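Local coordinates for uncharacterized protein (Bacillus cereus, PDB 5F2H) that is of unknown function but belongs to the alpha/beta hydrolase superfamily and is probably a hydrolase related to phospholipases and carboxylesterases, at residues K131-M136 and Y158-P163. Sequence-based numbering, arbitrary orientation.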
loop_
_atom_site.group_PDB
_atom_site.type_symbol
_atom_site.label_atom_id
_atom_site.label_comp_id
_atom_site.label_asym_id
_atom_site.label_seq_id
_atom_site.Cartn_x
_atom_site.Cartn_y
_atom_site.Cartn_z
ATOM N N LYS B 131 5.146 -4.640 -0.244
ATOM C CA LYS B 131 6.442 -4.339 0.380
ATOM C C LYS B 131 6.974 -5.601 1.068
ATOM O O LYS B 131 6.192 -6.401 1.580
ATOM C CB LYS B 131 6.286 -3.186 1.382
ATOM C CG LYS B 131 5.712 -1.926 0.735
ATOM C CD LYS B 131 5.428 -0.736 1.656
ATOM C CE LYS B 131 6.684 -0.120 2.246
ATOM N NZ LYS B 131 6.404 1.082 3.087
ATOM N N LEU B 132 8.293 -5.791 1.074
ATOM C CA LEU B 132 8.875 -6.978 1.696
ATOM C C LEU B 132 9.891 -6.638 2.739
ATOM O O LEU B 132 10.612 -5.669 2.609
ATOM C CB LEU B 132 9.551 -7.868 0.648
ATOM C CG LEU B 132 10.284 -9.112 1.173
ATOM C CD1 LEU B 132 9.385 -10.031 1.987
ATOM C CD2 LEU B 132 10.868 -9.899 0.018
ATOM N N PHE B 133 9.926 -7.436 3.797
ATOM C CA PHE B 133 10.877 -7.245 4.869
ATOM C C PHE B 133 11.410 -8.629 5.218
ATOM O O PHE B 133 10.641 -9.539 5.512
ATOM C CB PHE B 133 10.225 -6.650 6.094
ATOM C CG PHE B 133 11.203 -6.255 7.149
ATOM C CD1 PHE B 133 11.931 -7.210 7.828
ATOM C CD2 PHE B 133 11.343 -4.938 7.512
ATOM C CE1 PHE B 133 12.805 -6.851 8.837
ATOM C CE2 PHE B 133 12.222 -4.562 8.504
ATOM C CZ PHE B 133 12.945 -5.515 9.181
ATOM N N ILE B 134 12.727 -8.795 5.201
ATOM C CA ILE B 134 13.271 -10.087 5.521
ATOM C C ILE B 134 14.095 -9.976 6.779
ATOM O O ILE B 134 15.006 -9.172 6.841
ATOM C CB ILE B 134 14.160 -10.598 4.409
ATOM C CG1 ILE B 134 13.472 -10.419 3.071
ATOM C CG2 ILE B 134 14.511 -12.042 4.667
ATOM C CD1 ILE B 134 14.298 -10.931 1.901
ATOM N N ALA B 135 13.756 -10.761 7.789
ATOM C CA ALA B 135 14.489 -10.733 9.034
ATOM C C ALA B 135 15.281 -12.013 9.162
ATOM O O ALA B 135 14.749 -13.090 8.857
ATOM C CB ALA B 135 13.550 -10.584 10.212
HETATM N N MSE B 136 16.524 -11.897 9.648
HETATM C CA MSE B 136 17.405 -13.051 9.821
HETATM C C MSE B 136 17.731 -13.377 11.250
HETATM O O MSE B 136 18.429 -12.634 11.937
HETATM C CB MSE B 136 18.764 -12.807 9.150
HETATM C CG MSE B 136 18.662 -12.355 7.702
HETATM SE SE MSE B 136 18.164 -13.945 6.643
HETATM C CE MSE B 136 16.579 -13.019 6.026
ATOM N N TYR B 158 4.241 -4.111 5.597
ATOM C CA TYR B 158 5.287 -4.998 5.075
ATOM C C TYR B 158 5.026 -6.470 5.259
ATOM O O TYR B 158 4.727 -6.909 6.353
ATOM C CB TYR B 158 6.655 -4.728 5.731
ATOM C CG TYR B 158 7.418 -3.542 5.207
ATOM C CD1 TYR B 158 7.224 -2.275 5.727
ATOM C CD2 TYR B 158 8.396 -3.712 4.215
ATOM C CE1 TYR B 158 7.947 -1.197 5.250
ATOM C CE2 TYR B 158 9.116 -2.642 3.725
ATOM C CZ TYR B 158 8.892 -1.390 4.249
ATOM O OH TYR B 158 9.589 -0.311 3.771
ATOM N N THR B 159 5.198 -7.233 4.185
ATOM C CA THR B 159 5.048 -8.686 4.222
ATOM C C THR B 159 6.331 -9.151 4.886
ATOM O O THR B 159 7.419 -8.750 4.477
ATOM C CB THR B 159 4.946 -9.268 2.804
ATOM O OG1 THR B 159 3.754 -8.773 2.179
ATOM C CG2 THR B 159 4.923 -10.794 2.836
ATOM N N LEU B 160 6.232 -9.988 5.899
ATOM C CA LEU B 160 7.421 -10.442 6.626
ATOM C C LEU B 160 7.850 -11.836 6.263
ATOM O O LEU B 160 7.109 -12.790 6.445
ATOM C CB LEU B 160 7.159 -10.363 8.135
ATOM C CG LEU B 160 8.191 -10.856 9.146
ATOM C CD1 LEU B 160 9.541 -10.194 8.973
ATOM C CD2 LEU B 160 7.659 -10.647 10.563
ATOM N N ALA B 161 9.078 -11.947 5.789
ATOM C CA ALA B 161 9.637 -13.217 5.414
ATOM C C ALA B 161 10.668 -13.553 6.467
ATOM O O ALA B 161 11.520 -12.730 6.782
ATOM C CB ALA B 161 10.306 -13.106 4.069
ATOM N N LEU B 162 10.559 -14.734 7.058
ATOM C CA LEU B 162 11.514 -15.165 8.065
ATOM C C LEU B 162 12.173 -16.437 7.551
ATOM O O LEU B 162 11.562 -17.497 7.577
ATOM C CB LEU B 162 10.840 -15.410 9.416
ATOM C CG LEU B 162 10.156 -14.211 10.089
ATOM C CD1 LEU B 162 9.495 -14.615 11.402
ATOM C CD2 LEU B 162 11.132 -13.083 10.334
ATOM N N PRO B 163 13.417 -16.333 7.057
ATOM C CA PRO B 163 14.117 -17.509 6.549
ATOM C C PRO B 163 14.793 -18.276 7.664
ATOM O O PRO B 163 15.152 -17.692 8.667
ATOM C CB PRO B 163 15.176 -16.918 5.610
ATOM C CG PRO B 163 14.749 -15.506 5.361
ATOM C CD PRO B 163 14.104 -15.101 6.652
HETATM O O HOH W 1 14.815 -15.608 10.222
#
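Lys131 lies across one face of the Tyr158 ring, its CB 3.9 Å from the ring centroid in a CH-pi contact. With CG anti to the carbonyl carbon (chi1 -57°) and a bend at chi3 (67°), the lysine chain follows the ring toward its hydroxyl end. The Tyr158 hydroxyl itself is hydrogen-bonded to Ser201 OG, just before strand 202-207. The strands run parallel, joined by four backbone hydrogen bonds: Thr159 N to Lys131 O, Phe133 N to Thr159 O, Ala161 N to Phe133 O (2.9 Å, almost straight) and Ala135 N to Ala161 O. On one face of the sheet Leu132 CD1 meets Ala161 CB at 3.8 Å. On the other, Phe133 and Leu160 lie side by side, CD1 to CD1 4.0 Å, and Ala135 CB rests on Leu162 CD2 at 3.5 Å, near helix 143-150, the crossover of this beta-alpha-beta unit. Strand 131-136 also bonds to strand 202-207, while Leu160 to Pro163 pair antiparallel with a strand of the second subunit, so the sheet runs on into the dimer. Pro163 has no N-H to offer Ala135 O, so direct pairing cannot continue there; instead a water donates to both Ala135 O and Pro163 O, spanning the two carbonyls.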